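Local coordinates for protein galactokinase (Bifidobacterium longum subsp. infantis ATCC 15697 = JCM 1222 = DSM 20088, PDB 6TEQ) that binds galactose and its 2-fluoro analogue and, as a galactokinase of the GHMP family, probably transfers a phosphate group from ATP to the sugar, at residues 32-37 and 63-68; 20-25 and 128-133; 104-109 and 144-149; 194-199 and 410-415. All blocks are in the same frame, centred on the assembly; numbering follows the deposited sequence.

Interaction 1: 32-37 and 63-68; sequences EGVWAA and RTFIAL
Trp35 and Ile66 face each other and exchange two backbone hydrogen bonds: Trp35 N gives to Ile66 O over 2.8 Å, and Ile66 N returns a nearly straight bond to Trp35 O (172° at the hydrogen). Ala37 and Thr64 form a second reciprocal pair, with 2.8 Å from Thr64 N to Ala37 O. Val34 with Ala67 and Ala36 with Phe65 are non-hydrogen-bonded pairs, where a CA-H leans on a carbonyl that already has its N-H; Ala36 CA lies 3.0 Å from Thr64 O. Farther along, Leu68 O accepts from Glu32 N at 2.9 Å while Leu68 N gives to Gly33 O at 3.2 Å. Two residues thus face one, a classic beta bulge in the antiparallel hairpin of strands 33-42 and 54-70, within the galactose-binding signature. Glycine suits the bulge because a CB there would crowd Trp35 CH2. The indole, with CG beside its own backbone N (chi1 -61°), turns an edge toward Leu68 O, and its NE1 is hydrogen-bonded to Asp155 OD2. Thr64 OG1 is hydrogen-bonded to Ser131 OG. On the sheet face carrying Ala36 and Phe65, the small methyl Ala36 CB makes a CH-pi contact over the ring, 3.9 Å from the Phe65 centroid. Arg63 lays one face of its guanidinium over Ala36 C, while NH2 forms a salt bridge with Glu415 and NH1 is hydrogen-bonded to Ser411 O. A leucine in place of Arg63 would probably leave the Glu415 carboxylate without this cationic mate and Ser411 O without this donor.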
loop_
_atom_site.group_PDB
_atom_site.type_symbol
_atom_site.label_atom_id
_atom_site.label_comp_id
_atom_site.label_asym_id
_atom_site.label_seq_id
_atom_site.Cartn_x
_atom_site.Cartn_y
_atom_site.Cartn_z
ATOM N N GLU A 32 13.814 19.640 -12.924
ATOM C CA GLU A 32 13.764 19.064 -14.300
ATOM C C GLU A 32 12.328 18.674 -14.640
ATOM O O GLU A 32 11.937 18.811 -15.788
ATOM C CB GLU A 32 14.697 17.864 -14.413
ATOM C CG GLU A 32 14.645 17.289 -15.816
ATOM C CD GLU A 32 15.767 16.361 -16.201
ATOM O OE1 GLU A 32 16.866 16.458 -15.560
ATOM O OE2 GLU A 32 15.506 15.521 -17.122
ATOM N N GLY A 33 11.522 18.241 -13.662
ATOM C CA GLY A 33 10.103 17.971 -13.880
ATOM C C GLY A 33 9.453 17.638 -12.532
ATOM O O GLY A 33 10.124 17.723 -11.475
ATOM N N VAL A 34 8.241 17.143 -12.589
ATOM C CA VAL A 34 7.466 16.662 -11.446
ATOM C C VAL A 34 6.906 15.304 -11.828
ATOM O O VAL A 34 6.357 15.189 -12.966
ATOM C CB VAL A 34 6.375 17.656 -11.055
ATOM C CG1 VAL A 34 5.548 17.151 -9.912
ATOM C CG2 VAL A 34 6.925 19.044 -10.695
ATOM N N TRP A 35 7.108 14.354 -10.902
ATOM C CA TRP A 35 6.510 13.034 -11.014
ATOM C C TRP A 35 5.560 12.825 -9.840
ATOM O O TRP A 35 5.602 13.610 -8.910
ATOM C CB TRP A 35 7.575 11.976 -11.143
ATOM C CG TRP A 35 8.447 12.154 -12.361
ATOM C CD1 TRP A 35 8.393 11.388 -13.478
ATOM C CD2 TRP A 35 9.518 13.095 -12.589
ATOM N NE1 TRP A 35 9.383 11.750 -14.346
ATOM C CE2 TRP A 35 10.082 12.784 -13.848
ATOM C CE3 TRP A 35 10.088 14.130 -11.838
ATOM C CZ2 TRP A 35 11.095 13.555 -14.438
ATOM C CZ3 TRP A 35 11.166 14.808 -12.345
ATOM C CH2 TRP A 35 11.642 14.547 -13.654
ATOM N N ALA A 36 4.719 11.809 -9.918
ATOM C CA ALA A 36 3.831 11.510 -8.785
ATOM C C ALA A 36 3.478 10.052 -8.767
ATOM O O ALA A 36 3.554 9.393 -9.801
ATOM C CB ALA A 36 2.603 12.383 -8.798
ATOM N N ALA A 37 3.284 9.553 -7.544
ATOM C CA ALA A 37 2.828 8.175 -7.345
ATOM C C ALA A 37 1.695 8.206 -6.355
ATOM O O ALA A 37 1.729 8.975 -5.360
ATOM C CB ALA A 37 3.976 7.319 -6.909
ATOM N N ARG A 63 -2.006 11.376 -4.257
ATOM C CA ARG A 63 -0.650 11.158 -4.749
ATOM C C ARG A 63 0.357 11.951 -3.927
ATOM O O ARG A 63 0.000 13.039 -3.350
ATOM C CB ARG A 63 -0.565 11.487 -6.213
ATOM C CG ARG A 63 -1.470 10.597 -7.085
ATOM C CD ARG A 63 -1.834 11.196 -8.423
ATOM N NE ARG A 63 -0.814 11.115 -9.473
ATOM C CZ ARG A 63 -0.529 10.049 -10.212
ATOM N NH1 ARG A 63 -1.152 8.901 -10.016
ATOM N NH2 ARG A 63 0.360 10.150 -11.189
ATOM N N THR A 64 1.588 11.454 -3.993
ATOM C CA THR A 64 2.794 12.192 -3.569
ATOM C C THR A 64 3.407 12.738 -4.864
ATOM O O THR A 64 3.725 11.920 -5.767
ATOM C CB THR A 64 3.759 11.295 -2.823
ATOM O OG1 THR A 64 3.069 10.969 -1.624
ATOM C CG2 THR A 64 5.119 11.890 -2.510
ATOM N N PHE A 65 3.693 14.029 -4.883
ATOM C CA PHE A 65 4.296 14.742 -6.005
ATOM C C PHE A 65 5.724 15.093 -5.666
ATOM O O PHE A 65 6.026 15.529 -4.542
ATOM C CB PHE A 65 3.553 16.040 -6.323
ATOM C CG PHE A 65 2.180 15.769 -6.871
ATOM C CD1 PHE A 65 1.139 15.498 -6.019
ATOM C CD2 PHE A 65 1.892 15.970 -8.210
ATOM C CE1 PHE A 65 -0.108 15.216 -6.535
ATOM C CE2 PHE A 65 0.654 15.647 -8.733
ATOM C CZ PHE A 65 -0.352 15.312 -7.879
ATOM N N ILE A 66 6.613 14.703 -6.563
ATOM C CA ILE A 66 8.061 14.936 -6.375
ATOM C C ILE A 66 8.510 15.866 -7.481
ATOM O O ILE A 66 8.429 15.504 -8.676
ATOM C CB ILE A 66 8.916 13.683 -6.374
ATOM C CG1 ILE A 66 10.385 13.938 -5.974
ATOM C CG2 ILE A 66 8.753 12.859 -7.638
ATOM C CD1 ILE A 66 11.246 12.713 -6.064
ATOM N N ALA A 67 9.023 17.016 -7.084
ATOM C CA ALA A 67 9.782 17.896 -8.025
ATOM C C ALA A 67 11.256 17.482 -7.879
ATOM O O ALA A 67 11.758 17.444 -6.747
ATOM C CB ALA A 67 9.526 19.342 -7.698
ATOM N N LEU A 68 11.914 17.090 -8.958
ATOM C CA LEU A 68 13.293 16.581 -8.872
ATOM C C LEU A 68 14.200 17.175 -9.928
ATOM O O LEU A 68 13.734 17.463 -11.059
ATOM C CB LEU A 68 13.230 15.051 -8.974
ATOM C CG LEU A 68 14.576 14.301 -8.825
ATOM C CD1 LEU A 68 14.386 12.974 -8.124
ATOM C CD2 LEU A 68 15.247 14.113 -10.178
#

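Interaction 2: 20-25 and 128-133; sequences TKLFVD and AFVSCV
Ala128 CB fits against the helix at Leu22 and Phe23, lying 3.7 Å from Phe23 N and 3.9 Å from Phe23 CB. A methyl is small enough to let the backbones come this close, and the axes of helix 20-25 and strand 128-131 pass 7.4 Å apart, running roughly antiparallel at 149°. Leu22 points at the strand: its first torsion (chi1 178°) swings CG to the side of its carbonyl carbon, 3.8 Å from Ala128 CB. Its CD2 branch goes farther, to 3.5 Å from Phe129 O, and then lies 4.2 Å from Val130 CG2, so one branched side chain spans successive strand residues. The Phe23 ring presents an edge to Ala128 N, with CD2 at 4.0 Å.

Beyond this first shell, Phe23 is held edge-to-face against Tyr27 and packs on Ala67 and Pro31, while Leu22 also meets Val79 and Pro84. Backbone hydrogen bonds join Ala128 with Ala67 and Phe129 with Val79, on strands 54-70 and 75-80, so the strand is an interior one of the sheet. Phe129 points to the other side, toward helix 141-156. Helix 12-27 therefore layers one face of the sheet. The join is made by alkyl groups and a ring edge, with no directional bond between segments 20-25 and 128-133, and so probably depends on shape and on exclusion of water.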
loop_
_atom_site.group_PDB
_atom_site.type_symbol
_atom_site.label_atom_id
_atom_site.label_comp_id
_atom_site.label_asym_id
_atom_site.label_seq_id
_atom_site.Cartn_x
_atom_site.Cartn_y
_atom_site.Cartn_z
ATOM N N THR A 20 6.523 22.204 -7.273
ATOM C CA THR A 20 7.446 23.109 -8.021
ATOM C C THR A 20 7.822 24.292 -7.129
ATOM O O THR A 20 8.975 24.597 -7.026
ATOM C CB THR A 20 6.862 23.552 -9.347
ATOM O OG1 THR A 20 6.576 22.406 -10.158
ATOM C CG2 THR A 20 7.850 24.439 -10.065
ATOM N N LYS A 21 6.842 24.924 -6.492
ATOM C CA LYS A 21 7.086 26.076 -5.613
ATOM C C LYS A 21 8.014 25.654 -4.449
ATOM O O LYS A 21 8.936 26.410 -4.085
ATOM C CB LYS A 21 5.740 26.645 -5.136
ATOM C CG LYS A 21 5.826 27.792 -4.117
ATOM C CD LYS A 21 4.534 28.529 -3.978
ATOM C CE LYS A 21 4.433 29.552 -2.843
ATOM N NZ LYS A 21 5.729 30.073 -2.365
ATOM N N LEU A 22 7.781 24.513 -3.802
ATOM C CA LEU A 22 8.638 24.110 -2.679
ATOM C C LEU A 22 10.062 23.893 -3.207
ATOM O O LEU A 22 11.055 24.212 -2.525
ATOM C CB LEU A 22 8.087 22.851 -2.022
ATOM C CG LEU A 22 8.898 22.293 -0.873
ATOM C CD1 LEU A 22 8.981 23.287 0.258
ATOM C CD2 LEU A 22 8.257 21.032 -0.333
ATOM N N PHE A 23 10.164 23.345 -4.391
ATOM C CA PHE A 23 11.496 23.076 -4.992
ATOM C C PHE A 23 12.209 24.423 -5.242
ATOM O O PHE A 23 13.357 24.580 -4.800
ATOM C CB PHE A 23 11.349 22.317 -6.312
ATOM C CG PHE A 23 12.674 21.869 -6.851
ATOM C CD1 PHE A 23 13.497 22.799 -7.501
ATOM C CD2 PHE A 23 13.113 20.581 -6.647
ATOM C CE1 PHE A 23 14.717 22.389 -7.967
ATOM C CE2 PHE A 23 14.345 20.157 -7.125
ATOM C CZ PHE A 23 15.140 21.073 -7.777
ATOM N N VAL A 24 11.528 25.391 -5.847
ATOM C CA VAL A 24 12.140 26.705 -6.227
ATOM C C VAL A 24 12.434 27.459 -4.935
ATOM O O VAL A 24 13.564 28.013 -4.813
ATOM C CB VAL A 24 11.239 27.484 -7.213
ATOM C CG1 VAL A 24 11.686 28.936 -7.398
ATOM C CG2 VAL A 24 11.207 26.816 -8.591
ATOM N N ASP A 25 11.505 27.468 -3.966
ATOM C CA ASP A 25 11.720 28.108 -2.634
ATOM C C ASP A 25 12.938 27.523 -1.882
ATOM O O ASP A 25 13.587 28.205 -1.041
ATOM C CB ASP A 25 10.449 27.953 -1.789
ATOM C CG ASP A 25 9.364 28.882 -2.292
ATOM O OD1 ASP A 25 9.680 29.719 -3.195
ATOM O OD2 ASP A 25 8.230 28.759 -1.806
ATOM N N ALA A 128 11.894 17.892 -3.891
ATOM C CA ALA A 128 10.837 18.452 -3.027
ATOM C C ALA A 128 9.593 17.583 -3.192
ATOM O O ALA A 128 9.125 17.316 -4.292
ATOM C CB ALA A 128 10.518 19.869 -3.335
ATOM N N PHE A 129 9.056 17.167 -2.070
ATOM C CA PHE A 129 7.817 16.348 -2.024
ATOM C C PHE A 129 6.650 17.147 -1.419
ATOM O O PHE A 129 6.803 17.797 -0.363
ATOM C CB PHE A 129 8.044 15.155 -1.083
ATOM C CG PHE A 129 9.056 14.212 -1.593
ATOM C CD1 PHE A 129 8.667 13.217 -2.462
ATOM C CD2 PHE A 129 10.404 14.378 -1.319
ATOM C CE1 PHE A 129 9.592 12.294 -2.918
ATOM C CE2 PHE A 129 11.325 13.471 -1.802
ATOM C CZ PHE A 129 10.926 12.473 -2.630
ATOM N N VAL A 130 5.503 17.047 -2.068
ATOM C CA VAL A 130 4.189 17.491 -1.575
ATOM C C VAL A 130 3.254 16.290 -1.731
ATOM O O VAL A 130 3.213 15.717 -2.789
ATOM C CB VAL A 130 3.650 18.741 -2.286
ATOM C CG1 VAL A 130 2.265 19.014 -1.810
ATOM C CG2 VAL A 130 4.599 19.941 -2.055
ATOM N N SER A 131 2.565 15.899 -0.643
ATOM C CA SER A 131 1.662 14.748 -0.672
ATOM C C SER A 131 0.279 15.105 -0.150
ATOM O O SER A 131 0.159 15.986 0.719
ATOM C CB SER A 131 2.288 13.612 0.123
ATOM O OG SER A 131 1.568 12.419 -0.025
ATOM N N CYS A 132 -0.709 14.327 -0.557
ATOM C CA CYS A 132 -2.004 14.289 0.128
ATOM C C CYS A 132 -2.331 12.838 0.559
ATOM O O CYS A 132 -3.502 12.603 0.845
ATOM C CB CYS A 132 -3.079 14.885 -0.748
ATOM S SG CYS A 132 -3.297 13.979 -2.297
ATOM N N VAL A 133 -1.375 11.890 0.513
ATOM C CA VAL A 133 -1.574 10.539 1.089
ATOM C C VAL A 133 -1.433 10.686 2.597
ATOM O O VAL A 133 -0.345 11.005 3.076
ATOM C CB VAL A 133 -0.616 9.495 0.514
ATOM C CG1 VAL A 133 -0.896 8.122 1.078
ATOM C CG2 VAL A 133 -0.649 9.492 -0.970
#

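Interaction 3: 104-109 and 144-149; sequences SAYPTG and AMTCST
Met145 holds CG anti to its backbone N (chi1 177°) and stays extended through chi2 (164°), which carries SD across to Pro107, 3.8 Å from CD of the proline ring. The same sulfur lies 4.1 Å from Tyr106 CB. Thr146 sets CG2 beside its own backbone N, where the methyl meets the edge of the Tyr106 ring near its plane, 3.9 Å from CD1; its OG1 turns back to Ser142 O. One turn on, Thr149 OG1 gives to Met145 O at 2.7 Å, reaching that carbonyl from the face opposite to Thr149 N. Gripped in this way, the hydroxyl oxygen lies 3.6 Å from Pro107 CB, and the compact proline ring lets the helices approach. A glycine in place of Thr149 would probably open a gap beside the Pro107 ring and leave Met145 O with one donor fewer. The short axes run nearly parallel, 26° apart and 8.6 Å at closest approach. This is helix-helix packing in the N-terminal GHMP kinase domain, where helices 105-116 and 141-156 lie together beside the nucleotide site, Tyr106 lying close to Ser142 and Glu179, residues that bind ADP and magnesium when those ligands are present.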
loop_
_atom_site.group_PDB
_atom_site.type_symbol
_atom_site.label_atom_id
_atom_site.label_comp_id
_atom_site.label_asym_id
_atom_site.label_seq_id
_atom_site.Cartn_x
_atom_site.Cartn_y
_atom_site.Cartn_z
ATOM N N SER A 104 14.212 10.847 5.045
ATOM C CA SER A 104 15.036 11.003 3.823
ATOM C C SER A 104 15.639 9.671 3.403
ATOM O O SER A 104 16.071 9.534 2.279
ATOM C CB SER A 104 16.124 12.064 3.967
ATOM O OG SER A 104 17.073 11.729 4.962
ATOM N N ALA A 105 15.647 8.691 4.282
ATOM C CA ALA A 105 16.135 7.337 3.930
ATOM C C ALA A 105 15.275 6.794 2.778
ATOM O O ALA A 105 15.787 6.002 2.001
ATOM C CB ALA A 105 16.033 6.426 5.134
ATOM N N TYR A 106 13.987 7.108 2.742
ATOM C CA TYR A 106 13.087 6.528 1.710
ATOM C C TYR A 106 13.465 6.990 0.306
ATOM O O TYR A 106 13.828 6.155 -0.549
ATOM C CB TYR A 106 11.629 6.850 2.063
ATOM C CG TYR A 106 11.102 6.069 3.255
ATOM C CD1 TYR A 106 10.424 4.882 3.085
ATOM C CD2 TYR A 106 11.248 6.536 4.543
ATOM C CE1 TYR A 106 9.927 4.166 4.151
ATOM C CE2 TYR A 106 10.717 5.841 5.628
ATOM C CZ TYR A 106 10.042 4.658 5.430
ATOM O OH TYR A 106 9.510 3.908 6.444
ATOM N N PRO A 107 13.502 8.319 -0.017
ATOM C CA PRO A 107 13.949 8.697 -1.349
ATOM C C PRO A 107 15.446 8.424 -1.593
ATOM O O PRO A 107 15.819 7.965 -2.674
ATOM C CB PRO A 107 13.572 10.202 -1.452
ATOM C CG PRO A 107 13.577 10.699 0.010
ATOM C CD PRO A 107 13.043 9.482 0.760
ATOM N N THR A 108 16.322 8.698 -0.593
ATOM C CA THR A 108 17.760 8.523 -0.827
ATOM C C THR A 108 17.995 7.053 -1.144
ATOM O O THR A 108 18.840 6.702 -1.980
ATOM C CB THR A 108 18.549 8.933 0.409
ATOM O OG1 THR A 108 18.141 10.259 0.738
ATOM C CG2 THR A 108 20.024 8.878 0.168
ATOM N N GLY A 109 17.291 6.199 -0.402
ATOM C CA GLY A 109 17.528 4.737 -0.488
ATOM C C GLY A 109 17.138 4.198 -1.857
ATOM O O GLY A 109 17.679 3.188 -2.286
ATOM N N ALA A 144 4.203 5.706 -2.037
ATOM C CA ALA A 144 4.003 6.868 -2.899
ATOM C C ALA A 144 5.333 7.625 -2.939
ATOM O O ALA A 144 5.683 8.144 -3.996
ATOM C CB ALA A 144 2.866 7.695 -2.347
ATOM N N MET A 145 6.038 7.727 -1.821
ATOM C CA MET A 145 7.317 8.495 -1.821
ATOM C C MET A 145 8.397 7.711 -2.581
ATOM O O MET A 145 9.162 8.320 -3.370
ATOM C CB MET A 145 7.767 8.788 -0.390
ATOM C CG MET A 145 9.087 9.508 -0.317
ATOM S SD MET A 145 9.351 10.217 1.274
ATOM C CE MET A 145 8.245 11.625 1.265
ATOM N N THR A 146 8.554 6.448 -2.303
ATOM C CA THR A 146 9.639 5.657 -2.932
ATOM C C THR A 146 9.353 5.476 -4.415
ATOM O O THR A 146 10.300 5.536 -5.205
ATOM C CB THR A 146 9.924 4.321 -2.227
ATOM O OG1 THR A 146 8.694 3.539 -2.260
ATOM C CG2 THR A 146 10.457 4.503 -0.831
ATOM N N CYS A 147 8.124 5.218 -4.822
ATOM C CA CYS A 147 7.797 4.971 -6.232
ATOM C C CYS A 147 7.845 6.260 -7.061
ATOM O O CYS A 147 8.353 6.202 -8.222
ATOM C CB CYS A 147 6.453 4.240 -6.341
ATOM S SG CYS A 147 6.570 2.560 -5.700
ATOM N N SER A 148 7.435 7.386 -6.479
ATOM C CA SER A 148 7.528 8.677 -7.243
ATOM C C SER A 148 9.013 8.979 -7.465
ATOM O O SER A 148 9.363 9.366 -8.549
ATOM C CB SER A 148 6.880 9.820 -6.541
ATOM O OG SER A 148 7.383 10.062 -5.248
ATOM N N THR A 149 9.844 8.708 -6.464
ATOM C CA THR A 149 11.311 8.987 -6.575
ATOM C C THR A 149 11.903 8.027 -7.620
ATOM O O THR A 149 12.706 8.473 -8.410
ATOM C CB THR A 149 11.995 8.798 -5.235
ATOM O OG1 THR A 149 11.416 9.615 -4.222
ATOM C CG2 THR A 149 13.467 9.132 -5.306
#

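Interaction 4: 194-199 and 410-415; sequences ASMRCT and ASASRE
Ser411 pushes its CB between two backbone carbonyl oxygens of segment 194-199, lying 3.1 Å from Cys198 O and 3.4 Å from Ser195 O. It also lies over the backbone link from Met196 to Arg197, with CB 3.6 Å from Met196 C. A residue this small suits a place where the side chain meets main chain rather than other side chains. With OG between its own backbone N and carbonyl carbon (chi1 68°), the hydroxyl is directed to a bound glycerol, probably from the crystallisation liquor, which also hydrogen-bonds to Cys198 O.

The direct polar link is made next door. Ala412 N donates to Ser195 O over 2.8 Å, arriving nearly in line with the carbonyl bond (166° at the oxygen). Toward the C-terminal end of helix 190-197 such a carbonyl can look beyond the helix for a donor, and the incoming chain supplies one. Ala412 CB follows it in, 3.6 Å from Ser195 O. A water adds a looser bridge: it accepts from Ser411 N at 2.9 Å and gives a weak bond to Cys198 O. Ser195 OG turns away to Pro38 O, near Arg40 and Asp191, which bind the sugar. Arg168 NH1 bonds to both Met196 O and Ala412 O and so clamps the two segments together.

The approach to strand 413-417 is thereby fastened to the end of a helix that begins at the sugar pocket. The direct bond and the water bridge use main-chain atoms and so probably depend on backbone path and small side chains, while Arg168, from outside, supplies the charged clamp.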
loop_
_atom_site.group_PDB
_atom_site.type_symbol
_atom_site.label_atom_id
_atom_site.label_comp_id
_atom_site.label_asym_id
_atom_site.label_seq_id
_atom_site.Cartn_x
_atom_site.Cartn_y
_atom_site.Cartn_z
ATOM N N ALA A 194 1.059 -1.716 -6.516
ATOM C CA ALA A 194 -0.170 -0.904 -6.706
ATOM C C ALA A 194 0.213 0.444 -7.256
ATOM O O ALA A 194 -0.361 0.890 -8.248
ATOM C CB ALA A 194 -0.928 -0.765 -5.422
ATOM N N SER A 195 1.162 1.112 -6.632
ATOM C CA SER A 195 1.440 2.530 -6.910
ATOM C C SER A 195 1.940 2.660 -8.351
ATOM O O SER A 195 1.688 3.678 -9.006
ATOM C CB SER A 195 2.466 3.054 -5.893
ATOM O OG SER A 195 2.602 4.441 -5.995
ATOM N N MET A 196 2.611 1.643 -8.878
ATOM C CA MET A 196 3.272 1.777 -10.197
ATOM C C MET A 196 2.584 0.932 -11.269
ATOM O O MET A 196 2.972 1.094 -12.449
ATOM C CB MET A 196 4.758 1.428 -10.136
ATOM C CG MET A 196 5.463 2.379 -9.226
ATOM S SD MET A 196 7.243 2.286 -9.416
ATOM C CE MET A 196 7.458 3.587 -10.637
ATOM N N ARG A 197 1.566 0.140 -10.932
ATOM C CA ARG A 197 0.990 -0.764 -11.943
ATOM C C ARG A 197 -0.523 -0.771 -11.977
ATOM O O ARG A 197 -1.078 -1.302 -12.981
ATOM C CB ARG A 197 1.518 -2.197 -11.771
ATOM C CG ARG A 197 3.017 -2.271 -11.849
ATOM C CD ARG A 197 3.449 -3.619 -11.479
ATOM N NE ARG A 197 3.242 -4.553 -12.602
ATOM C CZ ARG A 197 3.460 -5.824 -12.564
ATOM N NH1 ARG A 197 3.787 -6.425 -11.414
ATOM N NH2 ARG A 197 3.343 -6.515 -13.693
ATOM N N CYS A 198 -1.195 -0.117 -11.042
ATOM C CA CYS A 198 -2.670 -0.018 -11.106
ATOM C C CYS A 198 -3.080 0.797 -12.320
ATOM O O CYS A 198 -2.245 1.592 -12.834
ATOM C CB CYS A 198 -3.239 0.542 -9.829
ATOM S SG CYS A 198 -3.248 -0.619 -8.445
ATOM N N THR A 199 -4.317 0.625 -12.727
ATOM C CA THR A 199 -4.891 1.476 -13.774
ATOM C C THR A 199 -6.247 2.036 -13.320
ATOM O O THR A 199 -6.951 1.466 -12.490
ATOM C CB THR A 199 -4.983 0.716 -15.094
ATOM O OG1 THR A 199 -5.895 -0.389 -14.944
ATOM C CG2 THR A 199 -3.647 0.204 -15.582
ATOM N N ALA A 410 -5.268 6.120 -11.520
ATOM C CA ALA A 410 -4.064 5.831 -12.309
ATOM C C ALA A 410 -2.838 5.647 -11.432
ATOM O O ALA A 410 -2.772 6.128 -10.251
ATOM C CB ALA A 410 -3.878 6.980 -13.298
ATOM N N SER A 411 -1.885 4.915 -11.993
ATOM C CA SER A 411 -0.611 4.630 -11.325
ATOM C C SER A 411 0.298 5.867 -11.421
ATOM O O SER A 411 -0.106 6.940 -11.932
ATOM C CB SER A 411 0.055 3.419 -11.948
ATOM O OG SER A 411 0.462 3.742 -13.287
ATOM N N ALA A 412 1.514 5.704 -10.992
ATOM C CA ALA A 412 2.569 6.745 -11.008
ATOM C C ALA A 412 2.740 7.259 -12.441
ATOM O O ALA A 412 2.639 6.484 -13.403
ATOM C CB ALA A 412 3.839 6.214 -10.448
ATOM N N SER A 413 3.124 8.494 -12.577
ATOM C CA SER A 413 3.325 9.099 -13.905
ATOM C C SER A 413 4.179 10.338 -13.782
ATOM O O SER A 413 4.266 10.937 -12.670
ATOM C CB SER A 413 2.038 9.415 -14.590
ATOM O OG SER A 413 1.336 10.431 -13.939
ATOM N N ARG A 414 4.736 10.737 -14.902
ATOM C CA ARG A 414 5.283 12.097 -15.009
ATOM C C ARG A 414 4.111 13.066 -15.090
ATOM O O ARG A 414 3.113 12.795 -15.783
ATOM C CB ARG A 414 6.178 12.328 -16.238
ATOM C CG ARG A 414 6.875 13.680 -16.138
ATOM C CD ARG A 414 8.049 13.649 -17.058
ATOM N NE ARG A 414 7.570 13.784 -18.415
ATOM C CZ ARG A 414 8.279 13.425 -19.512
ATOM N NH1 ARG A 414 9.454 12.836 -19.414
ATOM N NH2 ARG A 414 7.788 13.609 -20.716
ATOM N N GLU A 415 4.191 14.131 -14.324
ATOM C CA GLU A 415 3.147 15.167 -14.199
ATOM C C GLU A 415 3.539 16.411 -14.994
ATOM O O GLU A 415 2.655 16.976 -15.560
ATOM C CB GLU A 415 2.919 15.470 -12.715
ATOM C CG GLU A 415 2.386 14.316 -11.873
ATOM C CD GLU A 415 0.896 14.067 -11.951
ATOM O OE1 GLU A 415 0.209 14.945 -12.451
ATOM O OE2 GLU A 415 0.413 12.998 -11.500
HETATM O O HOH W 1 -2.323 4.259 -14.835
#

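Overall arrangement
The four contacts gather around the large mixed sheet. Interaction 1 pairs two of its strands; its centre lies about 8, 11 and 12 Å from those of interactions 2, 3 and 4, and it touches all three. Helix 12-27 of interaction 2 packs on one face, and helix 141-156 of interaction 3 on the other, where Phe129 reaches Pro107 and Thr149. Interaction 4 fastens the lead-in to strand 413-417, which pairs with strand 33-42, to the end of helix 190-197; its centre is about 19 Å from that of interaction 2. Along the chain, interaction 1 falls between the halves of interaction 2, interactions 2 and 3 alternate, and interaction 4 ties in the C-terminal end beside the sugar site.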